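Local atomic coordinates of dihydrodipicolinate synthase (Bacteroides thetaiotaomicron, PDB entry 4XKY), a protein that probably acts as a Schiff-base-forming lyase of the DapA family that uses pyruvate, consistent with dihydrodipicolinate synthesis on the lysine pathway. Residues Glu61-Thr66 with Ala92-Asp97; Thr83-Ser88 with Glu123-Gln128; Glu217-Leu222 with Met242-Thr247; Tyr223-Ala226 with Glu232-Arg235. One frame throughout, in Å; residues are numbered along the deposited sequence.

How the interactions relate
After helix 24-36 the chain lays down helix 56-70, strand 76-79 and helix 85-97 of the barrel, and interaction 1 closes this loop. Interaction 2 joins the start of helix 85-97 to residues 123-128, the last part of helix 115-125 and what follows it; its segments alternate with those of interaction 1, so the two contacts cross and share helix 85-97. Much later, interaction 3 closes the pair of helices 216-227 and 231-247, and interaction 4 lies within that loop, close to the turn. These two touch, Leu222 CD1 lying 3.9 Å from Val234 O. Their centres are 30 Å or more from those of interactions 1 and 2, beyond the centre of the chain.

Interaction 1. Residues Glu61-Thr66 with Ala92-Asp97; sequences EMIKNT and ACLAAD
Ile63 and Leu94 meet through branches set by their first torsions. In Ile63, chi1 of -70° turns CG2 anti to the backbone N, toward Leu94, and leaves CG1 beside that N; the extended CG1-CD1 branch also reaches Leu94. In Leu94, CG is anti to the backbone N (chi1 176°), which sends its two methyls out toward helix 56-70. The CD2 methyl of Leu94 is the one that fits against Ile63, lying 3.9 Å from Ile63 CG2 and 4.0 Å from Ile63 CD1; the two side chains cross at a slant. The CG2 methyl of Ile63 also covers the backbone of the facing helix, 4.0 Å from Ala95 CA. Here two neighbouring helices of a TIM barrel pack side by side: 56-70 and 85-97 are the helices before and after strand 76-79 and run nearly parallel, their short axes 9.6 Å apart and 16° from alignment. The inner end of the contact is buried, with Ile63 also resting on Leu45 and Ala95 on Ala100. Toward the outside, the aliphatic part of Lys64 takes over, its CE 4.2 Å from Leu94 CD1, while the same side chain touches His98. Away from this interface, two side chains of helix 56-70 bond to carbonyls of the preceding turn: Asn65 ND2 reaches Glu61 O at 3.0 Å and Thr66 OG1 reaches Met62 O at 2.8 Å, and each carbonyl also takes a backbone N-H from the opposite face of its plane. On that side Asn65 and Thr66 pack against helix 24-36.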
loop_
_atom_site.group_PDB
_atom_site.type_symbol
_atom_site.label_atom_id
_atom_site.label_comp_id
_atom_site.label_asym_id
_atom_site.label_seq_id
_atom_site.Cartn_x
_atom_site.Cartn_y
_atom_site.Cartn_z
ATOM N N GLU A 61 -8.433 -30.710 14.364
ATOM C CA GLU A 61 -7.607 -31.900 14.487
ATOM C C GLU A 61 -6.158 -31.577 14.848
ATOM O O GLU A 61 -5.546 -32.306 15.610
ATOM C CB GLU A 61 -7.670 -32.727 13.219
ATOM C CG GLU A 61 -9.073 -33.242 12.961
ATOM C CD GLU A 61 -9.183 -34.114 11.730
ATOM O OE1 GLU A 61 -8.191 -34.235 10.977
ATOM O OE2 GLU A 61 -10.283 -34.654 11.502
ATOM N N MET A 62 -5.621 -30.483 14.323
ATOM C CA MET A 62 -4.264 -30.118 14.652
ATOM C C MET A 62 -4.165 -29.799 16.134
ATOM O O MET A 62 -3.234 -30.217 16.782
ATOM C CB MET A 62 -3.795 -28.921 13.845
ATOM C CG MET A 62 -2.369 -28.428 14.142
ATOM S SD MET A 62 -1.096 -29.681 13.838
ATOM C CE MET A 62 0.379 -28.763 14.253
ATOM N N ILE A 63 -5.112 -29.020 16.650
ATOM C CA ILE A 63 -5.143 -28.688 18.056
ATOM C C ILE A 63 -5.244 -29.936 18.937
ATOM O O ILE A 63 -4.457 -30.097 19.869
ATOM C CB ILE A 63 -6.320 -27.751 18.347
ATOM C CG1 ILE A 63 -6.042 -26.382 17.729
ATOM C CG2 ILE A 63 -6.571 -27.588 19.848
ATOM C CD1 ILE A 63 -7.280 -25.521 17.606
ATOM N N LYS A 64 -6.229 -30.789 18.651
ATOM C CA LYS A 64 -6.462 -31.995 19.443
ATOM C C LYS A 64 -5.251 -32.912 19.422
ATOM O O LYS A 64 -4.734 -33.270 20.469
ATOM C CB LYS A 64 -7.671 -32.782 18.938
ATOM C CG LYS A 64 -9.033 -32.093 19.059
ATOM C CD LYS A 64 -10.153 -33.133 18.883
ATOM C CE LYS A 64 -11.393 -32.628 18.153
ATOM N NZ LYS A 64 -11.203 -32.596 16.669
ATOM N N ASN A 65 -4.785 -33.303 18.243
ATOM C CA ASN A 65 -3.583 -34.157 18.187
ATOM C C ASN A 65 -2.348 -33.533 18.833
ATOM O O ASN A 65 -1.577 -34.237 19.481
ATOM C CB ASN A 65 -3.252 -34.583 16.752
ATOM C CG ASN A 65 -4.153 -35.675 16.263
ATOM O OD1 ASN A 65 -3.889 -36.860 16.478
ATOM N ND2 ASN A 65 -5.264 -35.287 15.655
ATOM N N THR A 66 -2.126 -32.225 18.645
ATOM C CA THR A 66 -0.936 -31.601 19.241
ATOM C C THR A 66 -0.986 -31.698 20.803
ATOM O O THR A 66 0.001 -32.031 21.456
ATOM C CB THR A 66 -0.735 -30.155 18.774
ATOM O OG1 THR A 66 -0.509 -30.123 17.360
ATOM C CG2 THR A 66 0.473 -29.569 19.452
ATOM N N ALA A 92 -10.687 -21.396 20.835
ATOM C CA ALA A 92 -10.161 -21.188 22.186
ATOM C C ALA A 92 -10.745 -22.198 23.173
ATOM O O ALA A 92 -9.998 -22.783 23.929
ATOM C CB ALA A 92 -10.421 -19.781 22.683
ATOM N N CYS A 93 -12.062 -22.400 23.169
ATOM C CA CYS A 93 -12.690 -23.391 24.070
ATOM C C CYS A 93 -12.222 -24.824 23.804
ATOM O O CYS A 93 -12.007 -25.602 24.735
ATOM C CB CYS A 93 -14.210 -23.303 23.996
ATOM S SG CYS A 93 -14.778 -21.667 24.545
ATOM N N LEU A 94 -12.056 -25.157 22.530
ATOM C CA LEU A 94 -11.535 -26.445 22.138
ATOM C C LEU A 94 -10.114 -26.601 22.672
ATOM O O LEU A 94 -9.788 -27.594 23.312
ATOM C CB LEU A 94 -11.549 -26.570 20.620
ATOM C CG LEU A 94 -10.903 -27.877 20.159
ATOM C CD1 LEU A 94 -11.937 -28.987 20.237
ATOM C CD2 LEU A 94 -10.328 -27.776 18.761
ATOM N N ALA A 95 -9.279 -25.599 22.426
ATOM C CA ALA A 95 -7.942 -25.544 23.011
ATOM C C ALA A 95 -7.966 -25.787 24.520
ATOM O O ALA A 95 -7.231 -26.652 25.013
ATOM C CB ALA A 95 -7.260 -24.220 22.695
ATOM N N ALA A 96 -8.817 -25.076 25.255
ATOM C CA ALA A 96 -8.900 -25.295 26.712
ATOM C C ALA A 96 -9.284 -26.717 27.079
ATOM O O ALA A 96 -8.658 -27.310 27.951
ATOM C CB ALA A 96 -9.877 -24.331 27.372
ATOM N N ASP A 97 -10.323 -27.253 26.450
ATOM C CA ASP A 97 -10.789 -28.614 26.769
ATOM C C ASP A 97 -9.725 -29.679 26.546
ATOM O O ASP A 97 -9.707 -30.711 27.205
ATOM C CB ASP A 97 -12.009 -28.983 25.936
ATOM C CG ASP A 97 -13.220 -28.141 26.262
ATOM O OD1 ASP A 97 -13.311 -27.590 27.380
ATOM O OD2 ASP A 97 -14.094 -28.026 25.387
#

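Interaction 2. Residues Thr83-Ser88 with Glu123-Gln128; sequences TSIVES and EHLLPQ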
loop_
_atom_site.group_PDB
_atom_site.type_symbol
_atom_site.label_atom_id
_atom_site.label_comp_id
_atom_site.label_asym_id
_atom_site.label_seq_id
_atom_site.Cartn_x
_atom_site.Cartn_y
_atom_site.Cartn_z
ATOM N N THR A 83 -11.601 -14.647 10.946
ATOM C CA THR A 83 -12.383 -13.478 10.578
ATOM C C THR A 83 -13.673 -13.459 11.397
ATOM O O THR A 83 -14.240 -12.391 11.613
ATOM C CB THR A 83 -12.715 -13.459 9.077
ATOM O OG1 THR A 83 -13.437 -14.649 8.745
ATOM C CG2 THR A 83 -11.426 -13.429 8.254
ATOM N N SER A 84 -14.132 -14.631 11.839
ATOM C CA SER A 84 -15.328 -14.725 12.705
ATOM C C SER A 84 -14.965 -14.890 14.175
ATOM O O SER A 84 -14.315 -15.856 14.556
ATOM C CB SER A 84 -16.241 -15.881 12.274
ATOM O OG SER A 84 -17.128 -16.245 13.319
ATOM N N ILE A 85 -15.435 -13.968 15.007
ATOM C CA ILE A 85 -15.177 -14.031 16.439
ATOM C C ILE A 85 -15.846 -15.246 17.053
ATOM O O ILE A 85 -15.260 -15.875 17.915
ATOM C CB ILE A 85 -15.565 -12.733 17.165
ATOM C CG1 ILE A 85 -14.582 -11.635 16.733
ATOM C CG2 ILE A 85 -15.522 -12.921 18.690
ATOM C CD1 ILE A 85 -15.009 -10.241 17.128
ATOM N N VAL A 86 -17.035 -15.607 16.583
ATOM C CA VAL A 86 -17.672 -16.818 17.067
ATOM C C VAL A 86 -16.729 -18.015 16.834
ATOM O O VAL A 86 -16.510 -18.792 17.736
ATOM C CB VAL A 86 -19.059 -17.054 16.423
ATOM C CG1 VAL A 86 -19.509 -18.490 16.656
ATOM C CG2 VAL A 86 -20.074 -16.070 16.983
ATOM N N GLU A 87 -16.159 -18.142 15.635
ATOM C CA GLU A 87 -15.257 -19.253 15.328
ATOM C C GLU A 87 -13.970 -19.200 16.158
ATOM O O GLU A 87 -13.471 -20.219 16.638
ATOM C CB GLU A 87 -14.906 -19.274 13.826
ATOM C CG GLU A 87 -16.090 -19.470 12.885
ATOM C CD GLU A 87 -16.902 -20.713 13.168
ATOM O OE1 GLU A 87 -16.377 -21.620 13.845
ATOM O OE2 GLU A 87 -18.077 -20.774 12.735
ATOM N N SER A 88 -13.442 -17.996 16.332
ATOM C CA SER A 88 -12.267 -17.809 17.160
ATOM C C SER A 88 -12.488 -18.282 18.628
ATOM O O SER A 88 -11.668 -19.032 19.187
ATOM C CB SER A 88 -11.814 -16.350 17.073
ATOM O OG SER A 88 -10.700 -16.134 17.906
ATOM N N GLU A 123 -11.167 -5.834 24.700
ATOM C CA GLU A 123 -12.044 -5.728 25.868
ATOM C C GLU A 123 -13.291 -6.601 25.738
ATOM O O GLU A 123 -13.715 -7.200 26.711
ATOM C CB GLU A 123 -12.412 -4.272 26.185
ATOM C CG GLU A 123 -11.346 -3.580 27.031
ATOM C CD GLU A 123 -11.599 -2.097 27.266
ATOM O OE1 GLU A 123 -12.747 -1.622 27.082
ATOM O OE2 GLU A 123 -10.634 -1.399 27.648
ATOM N N HIS A 124 -13.872 -6.679 24.548
ATOM C CA HIS A 124 -15.005 -7.583 24.307
ATOM C C HIS A 124 -14.569 -9.053 24.169
ATOM O O HIS A 124 -15.333 -9.967 24.505
ATOM C CB HIS A 124 -15.758 -7.175 23.042
ATOM C CG HIS A 124 -16.359 -5.800 23.100
ATOM N ND1 HIS A 124 -16.845 -5.238 24.265
ATOM C CD2 HIS A 124 -16.591 -4.889 22.123
ATOM C CE1 HIS A 124 -17.328 -4.035 24.006
ATOM N NE2 HIS A 124 -17.184 -3.798 22.714
ATOM N N LEU A 125 -13.362 -9.296 23.652
ATOM C CA LEU A 125 -12.926 -10.672 23.425
ATOM C C LEU A 125 -12.584 -11.356 24.760
ATOM O O LEU A 125 -12.979 -12.504 24.997
ATOM C CB LEU A 125 -11.730 -10.742 22.460
ATOM C CG LEU A 125 -11.196 -12.155 22.166
ATOM C CD1 LEU A 125 -12.238 -13.035 21.489
ATOM C CD2 LEU A 125 -9.912 -12.110 21.347
ATOM N N LEU A 126 -11.860 -10.637 25.620
ATOM C CA LEU A 126 -11.224 -11.249 26.796
ATOM C C LEU A 126 -12.163 -12.013 27.733
ATOM O O LEU A 126 -11.858 -13.136 28.103
ATOM C CB LEU A 126 -10.381 -10.224 27.569
ATOM C CG LEU A 126 -9.027 -9.937 26.898
ATOM C CD1 LEU A 126 -8.434 -8.648 27.417
ATOM C CD2 LEU A 126 -8.046 -11.075 27.099
ATOM N N PRO A 127 -13.329 -11.438 28.084
ATOM C CA PRO A 127 -14.236 -12.198 28.971
ATOM C C PRO A 127 -14.704 -13.534 28.383
ATOM O O PRO A 127 -15.164 -14.396 29.115
ATOM C CB PRO A 127 -15.449 -11.258 29.135
ATOM C CG PRO A 127 -14.934 -9.893 28.824
ATOM C CD PRO A 127 -13.828 -10.077 27.809
ATOM N N GLN A 128 -14.596 -13.695 27.070
ATOM C CA GLN A 128 -15.081 -14.896 26.400
ATOM C C GLN A 128 -14.045 -16.004 26.317
ATOM O O GLN A 128 -14.377 -17.095 25.881
ATOM C CB GLN A 128 -15.514 -14.560 24.964
ATOM C CG GLN A 128 -16.482 -13.398 24.850
ATOM C CD GLN A 128 -16.981 -13.231 23.442
ATOM O OE1 GLN A 128 -17.569 -14.150 22.885
ATOM N NE2 GLN A 128 -16.735 -12.065 22.847
#
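Ile85 and Leu125 form the packed centre of a small contact between two neighbouring outer helices of the TIM barrel, 85-97 and 115-125, which follow strands 76-79 and 102-105. Ile85 points at the other helix and offers its CG2 methyl, 4.3 Å from Leu125 CD1. The backbone of Leu125 does not direct CB straight across; chi1 of 180° swings the branch round so that CD1 makes the touch. The backbones keep well apart, with Ile85 CA 8.1 Å from Leu125 CA. Val89, one turn further along helix 85-97, adds to the apolar patch under Leu125 and Gln128. The side chain of Leu125 is buried and about 10 Å from that of Tyr136, the predicted proton donor/acceptor.

At the other end, the start of helix 85-97 is fixed by Ser84 at the N-cap, whose OG accepts from Glu87 N at 3.1 Å. A neighbouring subunit covers this end, touching Ile85 and bonding through its backbone to Thr83 and Glu87. The loose side is that of Gln128, which is solvent-exposed and brings NE2 near Ile85 CG2, at 4.4 Å. Its amide is held by its own segment: NE2 donates to His124 O at 3.0 Å along a nearly straight N-H (175°); His124 O lies in the plane of the Gln128 amide, whereas NE2 stands 45° above the plane of the His124 carbonyl.

Interaction 3. Residues Glu217-Leu222 with Met242-Thr247; sequences ELYVSL and MQISAT. With ACT (acetate ion), chain E.
Leu218 and Ile244 reach toward each other tip to tip from the two arms of a helical hairpin, with Leu218 CD2 only 3.5 Å from Ile244 CD1. Helix 216-227 follows the last barrel strand, and helix 231-247 is among the C-terminal helices. The helices themselves stand off: the nearest alpha carbons, those of Leu218 and Ile244, are 11.0 Å apart, so the contact is made by side-chain ends. Tyr219 joins from the same helix as Leu218. Its chi1 of -68° places CG beside the backbone N, and the ring then runs across so that the phenol end arrives from the direction opposite to Ile244. Tyr219 OH lies 3.6 Å from Ile244 CD1, and the CG2 methyl of Ile244 is 4.0 Å from the same oxygen. Ile244 CD1 comes at the ring obliquely. Leu218 CG lies over one face of that ring, 4.2 Å above the plane and toward its rim, so the leucine and the tyrosine together receive the isoleucine. Tyr219 OH also makes a weak hydrogen bond to Glu193.

An acetate ion, probably from the crystallisation liquor, sits at the start of helix 216-227. Glu217 N donates to its O at 3.2 Å and Leu218 N to its OXT at 3.3 Å; both N-H groups belong to the first turn, where a helix end probably favours an anion.

Around the contact, Leu218 also rests on Leu237 and Tyr219 on Val241, both of helix 231-247, while Ile244 is backed by Leu298 of helix 285-298 and by Met214 and Phe215, between strand 206-207 and helix 216-227.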
loop_
_atom_site.group_PDB
_atom_site.type_symbol
_atom_site.label_atom_id
_atom_site.label_comp_id
_atom_site.label_asym_id
_atom_site.label_seq_id
_atom_site.Cartn_x
_atom_site.Cartn_y
_atom_site.Cartn_z
ATOM N N GLU A 217 17.869 -27.510 17.869
ATOM C CA GLU A 217 19.077 -27.276 18.667
ATOM C C GLU A 217 19.853 -26.055 18.246
ATOM O O GLU A 217 20.400 -25.358 19.090
ATOM C CB GLU A 217 20.004 -28.492 18.637
ATOM C CG GLU A 217 19.363 -29.656 19.362
ATOM C CD GLU A 217 20.199 -30.916 19.392
ATOM O OE1 GLU A 217 21.314 -30.932 18.813
ATOM O OE2 GLU A 217 19.727 -31.894 20.013
ATOM N N LEU A 218 19.955 -25.832 16.939
ATOM C CA LEU A 218 20.627 -24.652 16.440
ATOM C C LEU A 218 19.947 -23.395 16.989
ATOM O O LEU A 218 20.626 -22.479 17.428
ATOM C CB LEU A 218 20.628 -24.621 14.909
ATOM C CG LEU A 218 20.886 -23.247 14.274
ATOM C CD1 LEU A 218 22.303 -22.773 14.536
ATOM C CD2 LEU A 218 20.649 -23.308 12.775
ATOM N N TYR A 219 18.616 -23.335 16.965
ATOM C CA TYR A 219 17.963 -22.095 17.364
ATOM C C TYR A 219 18.003 -21.909 18.877
ATOM O O TYR A 219 18.117 -20.784 19.363
ATOM C CB TYR A 219 16.538 -22.032 16.833
ATOM C CG TYR A 219 16.533 -21.903 15.346
ATOM C CD1 TYR A 219 16.481 -20.662 14.734
ATOM C CD2 TYR A 219 16.656 -23.011 14.553
ATOM C CE1 TYR A 219 16.512 -20.543 13.363
ATOM C CE2 TYR A 219 16.694 -22.901 13.176
ATOM C CZ TYR A 219 16.623 -21.661 12.593
ATOM O OH TYR A 219 16.645 -21.547 11.224
ATOM N N VAL A 220 17.900 -23.008 19.618
ATOM C CA VAL A 220 18.040 -22.976 21.072
ATOM C C VAL A 220 19.436 -22.519 21.462
ATOM O O VAL A 220 19.585 -21.690 22.368
ATOM C CB VAL A 220 17.724 -24.348 21.697
ATOM C CG1 VAL A 220 18.134 -24.394 23.162
ATOM C CG2 VAL A 220 16.233 -24.615 21.577
ATOM N N SER A 221 20.442 -23.047 20.768
ATOM C CA SER A 221 21.823 -22.614 20.989
ATOM C C SER A 221 22.033 -21.145 20.701
ATOM O O SER A 221 22.742 -20.473 21.438
ATOM C CB SER A 221 22.819 -23.426 20.155
ATOM O OG SER A 221 22.835 -24.764 20.596
ATOM N N LEU A 222 21.436 -20.642 19.629
ATOM C CA LEU A 222 21.583 -19.234 19.310
ATOM C C LEU A 222 20.852 -18.364 20.335
ATOM O O LEU A 222 21.385 -17.328 20.780
ATOM C CB LEU A 222 21.125 -18.938 17.889
ATOM C CG LEU A 222 21.159 -17.490 17.384
ATOM C CD1 LEU A 222 22.433 -16.711 17.696
ATOM C CD2 LEU A 222 20.944 -17.535 15.879
ATOM N N MET A 242 21.479 -17.444 8.880
ATOM C CA MET A 242 21.301 -16.637 7.656
ATOM C C MET A 242 21.493 -17.468 6.385
ATOM O O MET A 242 20.877 -17.181 5.359
ATOM C CB MET A 242 22.145 -15.359 7.646
ATOM C CG MET A 242 21.736 -14.297 8.671
ATOM S SD MET A 242 19.971 -13.893 8.821
ATOM C CE MET A 242 19.669 -13.312 7.148
ATOM N N GLN A 243 22.296 -18.521 6.461
ATOM C CA GLN A 243 22.436 -19.438 5.337
ATOM C C GLN A 243 21.138 -20.227 5.067
ATOM O O GLN A 243 20.739 -20.411 3.922
ATOM C CB GLN A 243 23.602 -20.400 5.583
ATOM C CG GLN A 243 23.975 -21.168 4.325
ATOM C CD GLN A 243 25.102 -22.143 4.551
ATOM O OE1 GLN A 243 25.829 -22.036 5.512
ATOM N NE2 GLN A 243 25.231 -23.118 3.671
ATOM N N ILE A 244 20.493 -20.696 6.129
ATOM C CA ILE A 244 19.214 -21.405 6.016
ATOM C C ILE A 244 18.225 -20.480 5.333
ATOM O O ILE A 244 17.570 -20.849 4.356
ATOM C CB ILE A 244 18.688 -21.809 7.404
ATOM C CG1 ILE A 244 19.507 -22.964 7.958
ATOM C CG2 ILE A 244 17.226 -22.201 7.344
ATOM C CD1 ILE A 244 19.444 -23.049 9.458
ATOM N N SER A 245 18.153 -19.257 5.843
ATOM C CA SER A 245 17.246 -18.243 5.296
ATOM C C SER A 245 17.483 -17.922 3.810
ATOM O O SER A 245 16.522 -17.721 3.025
ATOM C CB SER A 245 17.317 -16.968 6.156
ATOM O OG SER A 245 16.597 -15.906 5.555
ATOM N N ALA A 246 18.756 -17.851 3.429
ATOM C CA ALA A 246 19.138 -17.544 2.057
ATOM C C ALA A 246 18.921 -18.693 1.099
ATOM O O ALA A 246 18.733 -18.449 -0.094
ATOM C CB ALA A 246 20.603 -17.152 2.004
ATOM N N THR A 247 19.010 -19.931 1.603
ATOM C CA THR A 247 19.086 -21.128 0.745
ATOM C C THR A 247 17.926 -22.108 0.881
ATOM O O THR A 247 17.660 -22.838 -0.061
ATOM C CB THR A 247 20.399 -21.932 0.915
ATOM O OG1 THR A 247 20.521 -22.456 2.260
ATOM C CG2 THR A 247 21.608 -21.069 0.547
HETATM C C ACT E . 19.319 -29.691 15.193
HETATM O O ACT E . 18.242 -29.906 15.804
HETATM O OXT ACT E . 19.828 -28.553 15.153
HETATM C CH3 ACT E . 20.049 -30.804 14.480
#

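Interaction 4. Residues Tyr223-Ala226 with Glu232-Arg235; sequences YNAA and EEVR
Glu233, whose CB rests against Ala225, holds its carboxylate in a salt bridge from OE2 to NH2 of Arg236, the next turn of its own helix. The side chain sets out toward helix 216-227, CG anti to the backbone N (chi1 -156°), and then bends at chi2 (65°), which takes the carboxylate away from Ala225. What remains at the interface is aliphatic: Glu233 CB stands 4.0 Å from Ala225 CB, and CG 4.1 Å from the same methyl. Val234 fills the neighbouring place. Its CG2 methyl, beside the backbone N, projects onto the opposite helix, 3.4 Å from Ala225 O, and meets Ala225 CB at 3.9 Å. It also borders on Ala226, 3.7 Å from that residue's backbone N.

The arrangement is a helical hairpin: helices 216-227 and 231-247 are joined by a very short turn, and this contact lies close to it along both helices. Ala225 and Val234 are the closest pair along the backbones, their alpha carbons 5.5 Å apart, a spacing consistent with the single methyl of Ala225. The first of these helices follows the last strand of the barrel, and the second is the first of the C-terminal helices. On the far side of helix 216-227, Tyr223 packs against Met196 and Val200 of helix 196-201; Ala226 additionally touches Val200 and Leu201.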
loop_
_atom_site.group_PDB
_atom_site.type_symbol
_atom_site.label_atom_id
_atom_site.label_comp_id
_atom_site.label_asym_id
_atom_site.label_seq_id
_atom_site.Cartn_x
_atom_site.Cartn_y
_atom_site.Cartn_z
ATOM N N TYR A 223 19.664 -18.801 20.747
ATOM C CA TYR A 223 18.923 -18.085 21.780
ATOM C C TYR A 223 19.761 -17.900 23.068
ATOM O O TYR A 223 19.803 -16.794 23.650
ATOM C CB TYR A 223 17.604 -18.785 22.124
ATOM C CG TYR A 223 17.004 -18.251 23.410
ATOM C CD1 TYR A 223 16.328 -17.027 23.427
ATOM C CD2 TYR A 223 17.147 -18.944 24.624
ATOM C CE1 TYR A 223 15.786 -16.518 24.603
ATOM C CE2 TYR A 223 16.611 -18.439 25.810
ATOM C CZ TYR A 223 15.945 -17.222 25.799
ATOM O OH TYR A 223 15.411 -16.704 26.971
ATOM N N ASN A 224 20.392 -18.987 23.507
ATOM C CA ASN A 224 21.224 -19.010 24.728
ATOM C C ASN A 224 22.499 -18.160 24.628
ATOM O O ASN A 224 22.874 -17.472 25.585
ATOM C CB ASN A 224 21.568 -20.472 25.082
ATOM C CG ASN A 224 20.386 -21.213 25.690
ATOM O OD1 ASN A 224 19.698 -20.680 26.540
ATOM N ND2 ASN A 224 20.156 -22.438 25.272
ATOM N N ALA A 225 23.149 -18.219 23.465
ATOM C CA ALA A 225 24.284 -17.364 23.156
ATOM C C ALA A 225 23.873 -15.886 23.121
ATOM O O ALA A 225 24.656 -15.035 23.542
ATOM C CB ALA A 225 24.897 -17.754 21.823
ATOM N N ALA A 226 22.674 -15.566 22.615
ATOM C CA ALA A 226 22.222 -14.147 22.600
ATOM C C ALA A 226 21.886 -13.692 24.016
ATOM O O ALA A 226 22.206 -12.570 24.426
ATOM C CB ALA A 226 21.027 -13.937 21.673
ATOM N N GLU A 232 30.978 -14.448 20.125
ATOM C CA GLU A 232 31.615 -15.323 19.109
ATOM C C GLU A 232 30.632 -16.374 18.609
ATOM O O GLU A 232 30.508 -16.636 17.401
ATOM C CB GLU A 232 32.855 -16.015 19.686
ATOM N N GLU A 233 29.929 -16.966 19.566
ATOM C CA GLU A 233 28.909 -17.968 19.289
ATOM C C GLU A 233 27.652 -17.361 18.616
ATOM O O GLU A 233 27.085 -17.961 17.684
ATOM C CB GLU A 233 28.571 -18.709 20.585
ATOM C CG GLU A 233 27.987 -20.097 20.403
ATOM C CD GLU A 233 28.933 -21.105 19.766
ATOM O OE1 GLU A 233 30.088 -20.796 19.386
ATOM O OE2 GLU A 233 28.494 -22.249 19.621
ATOM N N VAL A 234 27.210 -16.183 19.058
ATOM C CA VAL A 234 26.129 -15.475 18.334
ATOM C C VAL A 234 26.521 -15.335 16.847
ATOM O O VAL A 234 25.757 -15.713 15.950
ATOM C CB VAL A 234 25.820 -14.086 18.936
ATOM C CG1 VAL A 234 24.928 -13.278 18.023
ATOM C CG2 VAL A 234 25.144 -14.223 20.279
ATOM N N ARG A 235 27.732 -14.844 16.589
ATOM C CA ARG A 235 28.186 -14.668 15.204
ATOM C C ARG A 235 28.246 -15.973 14.412
ATOM O O ARG A 235 27.811 -16.019 13.270
ATOM C CB ARG A 235 29.526 -13.923 15.138
ATOM C CG ARG A 235 29.362 -12.420 15.344
ATOM C CD ARG A 235 30.668 -11.655 15.166
ATOM N NE ARG A 235 31.667 -12.055 16.154
ATOM C CZ ARG A 235 31.920 -11.430 17.309
ATOM N NH1 ARG A 235 31.261 -10.325 17.668
ATOM N NH2 ARG A 235 32.854 -11.925 18.122
#